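Local coordinates for KLLA0F20702p (Kluyveromyces lactis, PDB 5Y5A), which probably acts, as an Est1 protein, in bringing telomerase to telomeres through its binding of Cdc13, this chain being the helical N-terminal two-thirds, at residues A[354-365]-A[419-429]; A[408-416]-A[455-463]. One frame throughout, in Å; residues are numbered along the deposited sequence.

Contact 1 (A[354-365]-A[419-429]); sequences YIKNISMIFQDL and MFQYLAMARIM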
# COMPACT_ATOMS: atom_id res chain seq x y z
N TYR A 354 -22.61 -1.60 -2.56
CA TYR A 354 -21.52 -0.90 -1.89
C TYR A 354 -21.50 -1.12 -0.37
O TYR A 354 -20.44 -1.09 0.24
CB TYR A 354 -21.56 0.60 -2.19
CG TYR A 354 -22.74 1.35 -1.61
CD1 TYR A 354 -22.74 1.78 -0.29
CD2 TYR A 354 -23.85 1.66 -2.40
CE1 TYR A 354 -23.82 2.47 0.25
CE2 TYR A 354 -24.93 2.35 -1.87
CZ TYR A 354 -24.91 2.75 -0.55
OH TYR A 354 -25.97 3.44 -0.03
N ILE A 355 -22.67 -1.36 0.21
CA ILE A 355 -22.80 -1.38 1.67
C ILE A 355 -21.87 -2.40 2.36
O ILE A 355 -21.11 -2.04 3.26
CB ILE A 355 -24.25 -1.66 2.08
CG1 ILE A 355 -25.15 -0.52 1.60
CG2 ILE A 355 -24.36 -1.86 3.59
CD1 ILE A 355 -26.62 -0.73 1.93
N LYS A 356 -21.92 -3.65 1.94
CA LYS A 356 -21.10 -4.69 2.55
C LYS A 356 -19.69 -4.78 1.95
O LYS A 356 -18.84 -5.54 2.44
CB LYS A 356 -21.80 -6.04 2.43
CG LYS A 356 -23.11 -6.15 3.22
CD LYS A 356 -23.74 -7.52 3.01
CE LYS A 356 -25.19 -7.55 3.48
NZ LYS A 356 -25.76 -8.93 3.46
N ASN A 357 -19.43 -4.00 0.91
CA ASN A 357 -18.17 -4.14 0.19
C ASN A 357 -17.38 -2.84 0.08
O ASN A 357 -16.46 -2.74 -0.70
CB ASN A 357 -18.45 -4.70 -1.21
CG ASN A 357 -19.11 -6.08 -1.17
OD1 ASN A 357 -18.47 -7.06 -0.79
ND2 ASN A 357 -20.39 -6.16 -1.54
N ILE A 358 -17.74 -1.85 0.91
CA ILE A 358 -17.17 -0.51 0.78
C ILE A 358 -15.65 -0.50 0.97
O ILE A 358 -14.95 0.31 0.37
CB ILE A 358 -17.83 0.47 1.79
CG1 ILE A 358 -17.50 1.92 1.44
CG2 ILE A 358 -17.41 0.16 3.22
CD1 ILE A 358 -18.01 2.36 0.08
N SER A 359 -15.13 -1.43 1.76
CA SER A 359 -13.71 -1.48 2.02
C SER A 359 -12.93 -1.81 0.74
O SER A 359 -11.83 -1.28 0.52
CB SER A 359 -13.40 -2.51 3.10
OG SER A 359 -12.00 -2.72 3.20
N MET A 360 -13.50 -2.66 -0.11
CA MET A 360 -12.87 -3.01 -1.38
C MET A 360 -13.03 -1.86 -2.38
O MET A 360 -12.17 -1.64 -3.25
CB MET A 360 -13.48 -4.31 -1.94
CG MET A 360 -12.85 -4.77 -3.27
SD MET A 360 -11.06 -5.09 -3.15
CE MET A 360 -11.10 -6.52 -2.09
N ILE A 361 -14.12 -1.10 -2.25
CA ILE A 361 -14.33 0.03 -3.15
C ILE A 361 -13.32 1.11 -2.84
O ILE A 361 -12.78 1.77 -3.73
CB ILE A 361 -15.77 0.58 -3.02
CG1 ILE A 361 -16.76 -0.43 -3.64
CG2 ILE A 361 -15.89 1.93 -3.69
CD1 ILE A 361 -18.21 -0.17 -3.30
N PHE A 362 -13.04 1.26 -1.55
CA PHE A 362 -12.03 2.18 -1.07
C PHE A 362 -10.68 1.81 -1.67
O PHE A 362 -9.95 2.66 -2.19
CB PHE A 362 -12.02 2.14 0.46
CG PHE A 362 -11.13 3.16 1.10
CD1 PHE A 362 -11.59 4.44 1.37
CD2 PHE A 362 -9.84 2.84 1.49
CE1 PHE A 362 -10.78 5.38 1.98
CE2 PHE A 362 -9.02 3.78 2.11
CZ PHE A 362 -9.50 5.05 2.35
N GLN A 363 -10.33 0.53 -1.59
CA GLN A 363 -9.06 0.06 -2.13
C GLN A 363 -8.98 0.33 -3.63
O GLN A 363 -7.95 0.77 -4.13
CB GLN A 363 -8.86 -1.43 -1.86
CG GLN A 363 -7.44 -1.90 -2.20
CD GLN A 363 -7.17 -3.31 -1.73
OE1 GLN A 363 -6.70 -3.52 -0.61
NE2 GLN A 363 -7.46 -4.29 -2.59
N ASP A 364 -10.08 0.09 -4.34
CA ASP A 364 -10.16 0.32 -5.77
C ASP A 364 -9.85 1.77 -6.13
O ASP A 364 -9.17 2.04 -7.12
CB ASP A 364 -11.55 -0.05 -6.30
CG ASP A 364 -11.72 -1.55 -6.52
OD1 ASP A 364 -10.84 -2.34 -6.11
OD2 ASP A 364 -12.76 -1.93 -7.10
N LEU A 365 -10.36 2.70 -5.33
CA LEU A 365 -10.11 4.13 -5.52
C LEU A 365 -8.63 4.46 -5.45
O LEU A 365 -8.08 5.10 -6.35
CB LEU A 365 -10.89 4.95 -4.49
CG LEU A 365 -10.55 6.44 -4.44
CD1 LEU A 365 -11.08 7.17 -5.66
CD2 LEU A 365 -11.06 7.08 -3.14
N MET A 419 -19.19 4.38 9.23
CA MET A 419 -18.17 3.95 8.28
C MET A 419 -17.33 5.14 7.80
O MET A 419 -17.84 6.05 7.14
CB MET A 419 -18.82 3.24 7.09
CG MET A 419 -19.69 2.05 7.48
SD MET A 419 -18.78 0.67 8.23
CE MET A 419 -17.71 0.17 6.89
N PHE A 420 -16.04 5.12 8.13
CA PHE A 420 -15.17 6.23 7.80
C PHE A 420 -14.99 6.36 6.29
O PHE A 420 -14.71 7.45 5.80
CB PHE A 420 -13.80 6.08 8.49
CG PHE A 420 -12.91 5.05 7.86
CD1 PHE A 420 -12.03 5.39 6.84
CD2 PHE A 420 -12.93 3.73 8.30
CE1 PHE A 420 -11.21 4.44 6.25
CE2 PHE A 420 -12.11 2.77 7.73
CZ PHE A 420 -11.25 3.13 6.70
N GLN A 421 -15.17 5.26 5.56
CA GLN A 421 -14.74 5.22 4.15
C GLN A 421 -15.45 6.22 3.25
O GLN A 421 -14.86 6.73 2.29
CB GLN A 421 -14.92 3.83 3.56
CG GLN A 421 -13.96 2.78 4.08
CD GLN A 421 -14.54 2.00 5.24
OE1 GLN A 421 -15.58 2.37 5.80
NE2 GLN A 421 -13.86 0.92 5.61
N TYR A 422 -16.71 6.50 3.54
CA TYR A 422 -17.52 7.34 2.67
C TYR A 422 -16.94 8.74 2.51
O TYR A 422 -16.68 9.17 1.39
CB TYR A 422 -18.95 7.39 3.19
CG TYR A 422 -19.62 6.05 3.03
CD1 TYR A 422 -19.86 5.53 1.76
CD2 TYR A 422 -19.96 5.28 4.13
CE1 TYR A 422 -20.45 4.31 1.60
CE2 TYR A 422 -20.56 4.04 3.97
CZ TYR A 422 -20.80 3.56 2.69
OH TYR A 422 -21.40 2.32 2.50
N LEU A 423 -16.70 9.44 3.62
CA LEU A 423 -16.13 10.78 3.53
C LEU A 423 -14.60 10.73 3.35
O LEU A 423 -14.01 11.67 2.83
CB LEU A 423 -16.51 11.59 4.77
CG LEU A 423 -17.99 11.97 4.89
CD1 LEU A 423 -18.20 12.99 6.00
CD2 LEU A 423 -18.54 12.52 3.58
N ALA A 424 -13.98 9.63 3.77
CA ALA A 424 -12.54 9.45 3.55
C ALA A 424 -12.20 9.41 2.07
O ALA A 424 -11.18 9.94 1.65
CB ALA A 424 -12.04 8.18 4.23
N MET A 425 -13.06 8.79 1.28
CA MET A 425 -12.87 8.73 -0.17
C MET A 425 -12.92 10.13 -0.78
O MET A 425 -12.13 10.45 -1.67
CB MET A 425 -13.91 7.81 -0.82
CG MET A 425 -13.61 6.32 -0.65
SD MET A 425 -14.69 5.20 -1.57
CE MET A 425 -16.29 5.62 -0.91
N ALA A 426 -13.85 10.96 -0.31
CA ALA A 426 -13.90 12.34 -0.78
C ALA A 426 -12.63 13.11 -0.41
O ALA A 426 -12.14 13.90 -1.21
CB ALA A 426 -15.14 13.05 -0.23
N ARG A 427 -12.09 12.88 0.79
CA ARG A 427 -10.86 13.56 1.22
C ARG A 427 -9.70 13.21 0.30
O ARG A 427 -8.90 14.06 -0.08
CB ARG A 427 -10.47 13.19 2.65
CG ARG A 427 -11.29 13.84 3.75
CD ARG A 427 -10.67 13.50 5.10
NE ARG A 427 -9.32 14.04 5.23
CZ ARG A 427 -8.37 13.48 5.98
NH1 ARG A 427 -7.16 14.04 6.05
NH2 ARG A 427 -8.62 12.36 6.65
N ILE A 428 -9.64 11.93 -0.04
CA ILE A 428 -8.55 11.40 -0.82
C ILE A 428 -8.55 11.95 -2.25
O ILE A 428 -7.50 12.32 -2.79
CB ILE A 428 -8.62 9.87 -0.79
CG1 ILE A 428 -8.17 9.40 0.59
CG2 ILE A 428 -7.81 9.24 -1.90
CD1 ILE A 428 -8.49 7.97 0.85
N MET A 429 -9.74 12.04 -2.85
CA MET A 429 -9.89 12.67 -4.16
C MET A 429 -9.35 14.10 -4.15
O MET A 429 -8.54 14.47 -4.99
CB MET A 429 -11.36 12.67 -4.60
CG MET A 429 -11.96 11.27 -4.80
SD MET A 429 -13.68 11.35 -5.39
CE MET A 429 -14.27 9.70 -5.01
O HOH W 1 -11.31 0.06 4.35

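Contact 2 (A[408-416]-A[455-463]); sequences KVIMKEFKN and NLTNELLSS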
# COMPACT_ATOMS: atom_id res chain seq x y z
N LYS A 408 -23.44 7.87 -6.74
CA LYS A 408 -24.23 6.70 -6.35
C LYS A 408 -23.90 6.18 -4.95
O LYS A 408 -24.64 5.36 -4.41
CB LYS A 408 -24.07 5.57 -7.37
CG LYS A 408 -24.25 5.97 -8.83
CD LYS A 408 -25.65 6.48 -9.11
CE LYS A 408 -25.78 6.89 -10.57
NZ LYS A 408 -27.06 7.59 -10.82
N VAL A 409 -22.80 6.64 -4.36
CA VAL A 409 -22.42 6.08 -3.06
C VAL A 409 -22.32 7.13 -1.96
O VAL A 409 -23.11 7.12 -1.02
CB VAL A 409 -21.08 5.30 -3.15
CG1 VAL A 409 -20.78 4.63 -1.82
CG2 VAL A 409 -21.14 4.25 -4.25
N ILE A 410 -21.36 8.04 -2.08
CA ILE A 410 -21.12 9.03 -1.03
C ILE A 410 -22.35 9.91 -0.81
O ILE A 410 -22.69 10.23 0.33
CB ILE A 410 -19.89 9.91 -1.34
CG1 ILE A 410 -18.65 9.03 -1.61
CG2 ILE A 410 -19.60 10.85 -0.19
CD1 ILE A 410 -17.39 9.81 -2.03
N MET A 411 -23.04 10.28 -1.89
CA MET A 411 -24.26 11.09 -1.77
C MET A 411 -25.35 10.37 -0.99
O MET A 411 -26.19 11.02 -0.36
CB MET A 411 -24.79 11.49 -3.16
CG MET A 411 -24.06 12.65 -3.81
SD MET A 411 -24.31 14.21 -2.95
CE MET A 411 -25.97 14.63 -3.49
N LYS A 412 -25.33 9.04 -1.02
CA LYS A 412 -26.32 8.26 -0.28
C LYS A 412 -25.85 7.94 1.14
O LYS A 412 -26.59 7.35 1.92
CB LYS A 412 -26.66 6.95 -1.01
CG LYS A 412 -27.10 7.12 -2.46
CD LYS A 412 -27.81 5.86 -2.98
CE LYS A 412 -28.00 5.91 -4.49
NZ LYS A 412 -28.76 4.74 -5.01
N GLU A 413 -24.62 8.33 1.48
CA GLU A 413 -24.05 7.94 2.77
C GLU A 413 -23.30 9.05 3.52
O GLU A 413 -22.55 8.75 4.45
CB GLU A 413 -23.11 6.75 2.58
CG GLU A 413 -23.75 5.52 1.98
CD GLU A 413 -24.78 4.89 2.90
OE1 GLU A 413 -25.64 4.12 2.40
OE2 GLU A 413 -24.72 5.14 4.12
N PHE A 414 -23.50 10.31 3.15
CA PHE A 414 -22.68 11.37 3.73
C PHE A 414 -23.02 11.61 5.20
O PHE A 414 -22.25 12.26 5.90
CB PHE A 414 -22.81 12.67 2.93
CG PHE A 414 -24.19 13.27 2.94
CD1 PHE A 414 -24.60 14.11 3.97
CD2 PHE A 414 -25.08 13.01 1.91
CE1 PHE A 414 -25.86 14.66 3.98
CE2 PHE A 414 -26.35 13.55 1.92
CZ PHE A 414 -26.74 14.38 2.95
N LYS A 415 -24.14 11.06 5.67
CA LYS A 415 -24.52 11.18 7.08
C LYS A 415 -24.07 9.99 7.92
O LYS A 415 -24.21 9.99 9.15
CB LYS A 415 -26.04 11.35 7.23
CG LYS A 415 -26.58 12.64 6.64
CD LYS A 415 -28.07 12.78 6.87
CE LYS A 415 -28.59 14.02 6.16
NZ LYS A 415 -30.06 14.21 6.34
N ASN A 416 -23.53 8.98 7.26
CA ASN A 416 -23.13 7.74 7.93
C ASN A 416 -21.93 7.96 8.85
O ASN A 416 -20.80 8.16 8.39
CB ASN A 416 -22.82 6.66 6.89
CG ASN A 416 -22.66 5.27 7.50
OD1 ASN A 416 -22.07 5.11 8.57
ND2 ASN A 416 -23.17 4.26 6.80
N ASN A 455 -22.98 19.12 -5.57
CA ASN A 455 -24.07 18.39 -4.92
C ASN A 455 -23.66 17.90 -3.53
O ASN A 455 -24.42 18.03 -2.58
CB ASN A 455 -24.51 17.19 -5.76
CG ASN A 455 -25.17 17.60 -7.05
OD1 ASN A 455 -25.62 18.73 -7.19
ND2 ASN A 455 -25.23 16.68 -8.00
N LEU A 456 -22.45 17.35 -3.44
CA LEU A 456 -21.94 16.84 -2.17
C LEU A 456 -21.72 17.99 -1.19
O LEU A 456 -22.14 17.92 -0.04
CB LEU A 456 -20.63 16.06 -2.38
CG LEU A 456 -20.11 15.42 -1.10
CD1 LEU A 456 -21.17 14.45 -0.56
CD2 LEU A 456 -18.78 14.70 -1.33
N THR A 457 -21.07 19.05 -1.66
CA THR A 457 -20.78 20.19 -0.81
C THR A 457 -22.09 20.80 -0.30
O THR A 457 -22.19 21.13 0.88
CB THR A 457 -19.93 21.25 -1.55
OG1 THR A 457 -18.80 20.60 -2.15
CG2 THR A 457 -19.43 22.32 -0.59
N ASN A 458 -23.09 20.92 -1.18
CA ASN A 458 -24.39 21.47 -0.77
C ASN A 458 -25.07 20.61 0.30
O ASN A 458 -25.71 21.15 1.21
CB ASN A 458 -25.33 21.64 -1.97
CG ASN A 458 -25.00 22.87 -2.81
OD1 ASN A 458 -24.28 23.76 -2.37
ND2 ASN A 458 -25.53 22.94 -4.03
N GLU A 459 -24.95 19.28 0.20
CA GLU A 459 -25.51 18.40 1.23
C GLU A 459 -24.75 18.59 2.54
O GLU A 459 -25.33 18.58 3.62
CB GLU A 459 -25.46 16.93 0.81
CG GLU A 459 -26.31 16.58 -0.40
CD GLU A 459 -27.79 16.82 -0.16
OE1 GLU A 459 -28.49 17.24 -1.11
OE2 GLU A 459 -28.25 16.59 0.97
N LEU A 460 -23.43 18.74 2.44
CA LEU A 460 -22.62 18.93 3.63
C LEU A 460 -22.97 20.25 4.31
O LEU A 460 -23.15 20.29 5.53
CB LEU A 460 -21.13 18.87 3.27
CG LEU A 460 -20.73 17.48 2.76
CD1 LEU A 460 -19.25 17.40 2.45
CD2 LEU A 460 -21.13 16.42 3.77
N LEU A 461 -23.10 21.32 3.53
CA LEU A 461 -23.48 22.62 4.08
C LEU A 461 -24.83 22.58 4.78
O LEU A 461 -25.07 23.33 5.73
CB LEU A 461 -23.49 23.68 2.97
CG LEU A 461 -22.11 24.07 2.42
CD1 LEU A 461 -22.23 24.69 1.04
CD2 LEU A 461 -21.43 25.03 3.39
N SER A 462 -25.72 21.70 4.33
CA SER A 462 -27.04 21.58 4.94
C SER A 462 -27.01 20.75 6.23
O SER A 462 -27.97 20.75 6.99
CB SER A 462 -28.04 20.96 3.96
OG SER A 462 -28.09 21.70 2.75
N SER A 463 -25.91 20.05 6.46
CA SER A 463 -25.75 19.23 7.66
C SER A 463 -25.43 20.09 8.87
O SER A 463 -26.11 20.01 9.90
CB SER A 463 -24.66 18.18 7.45
OG SER A 463 -25.00 17.29 6.40

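Contact 1 (A[354-365]-A[419-429])
Phe420 turns its ring edge toward the face of Phe362 in a T-shaped pair, the planes at 73°, while the amide carbon of Gln421 lies over one face of the Phe420 ring near its rim. Tyr354 carries its neighbour Ile355 on one face and receives the hydroxyl of Tyr422 at its edge, in plane, with OH of Tyr422 3.1 Å from CD1 of Tyr354. The Tyr422 ring is met off-centre by CG1 of Ile358 in a CH-pi contact, and CD1 of Ile358 comes within 3.5 Å of CE1 of Tyr422. Between the nearly parallel helices, packing is knobs-into-holes: Phe362 enters the gap among Gln421, Ala424, Met425 and Ile428, and Met425 that among Ile358, Ile361, Phe362 and Leu365. With CG of Phe362 anti to the backbone N (chi1 -173°), the ring reaches across so that its CZ lies 3.4 Å from CD1 of Ile428. Met425 bends at its last torsion (chi3 -60°), bringing CE to 3.8 Å from CD1 of Ile358. Replacing Tyr422 with an alanine would probably open a gap beside Ile358 and leave the Tyr354 edge without its neighbour. The hydroxyl of Tyr354 probably bonds to Glu413. One water bridges OG of Ser359 and NE2 of Gln421, accepting from the amide. No direct hydrogen bond crosses between the segments, so these helices of the Est1 DNA/RNA-binding domain are held here mainly by interlocking apolar and aromatic side chains.

Contact 2 (A[408-416]-A[455-463])
Ile410 opens the contact, its CG2 lying 3.9 Å from CD1 of Leu456. Here, in the all-helical Est1 DNA/RNA-binding region, of the TPR clan, the chain following helix 385-410 turns against helix 447-462. Met411 follows, bent at both outer torsions (chi2 -67°, chi3 -76°), which lays its SD 3.6 Å from CA of Leu456 and brings CE against CB of Asn455 and CG of Glu459. Glu413 begins a type I turn that ends at Asn416, and the side chains close over it: ND2 of Asn416 gives a nearly straight bond to OE2 of Glu413, arriving from above the carboxylate plane. Within that turn Phe414 points across to the helix. CB of Glu459 sits over one face of its ring in a CH-pi contact, 3.8 Å from the centroid, and CD2 of Leu460 lies 4.2 Å from CD1 of Phe414. The Phe414 carbonyl is tied to His530 of helix 526-546, a helix whose Leu537 and Val538 also touch Leu460. At the ring edge comes OG of Ser463, 3.7 Å from CE1 of Phe414; the same hydroxyl donates to the backbone O of Glu459 at 3.1 Å.

Contacts 1 and 2 lie with their centres about 14 Å apart, on the same side of the chain's centre and within the Est1 DNA/RNA-binding region. Their segments alternate along the chain: 354-365 on helix 339-379; 408-416 from the last part of helix 385-410 into the turn that follows; 419-429 leading into helix 421-433; then 455-463 on helix 447-462. The short link after Asn416 joins one contact to the other. They also touch in space: OH of Tyr354 and OE1 of Glu413 are 2.5 Å apart, a probable hydrogen bond, and Val409 packs on Tyr422. This alternation probably interlocks the deeper pair, 339-379 with 421-433, and the more peripheral one, 385-410 with 447-462.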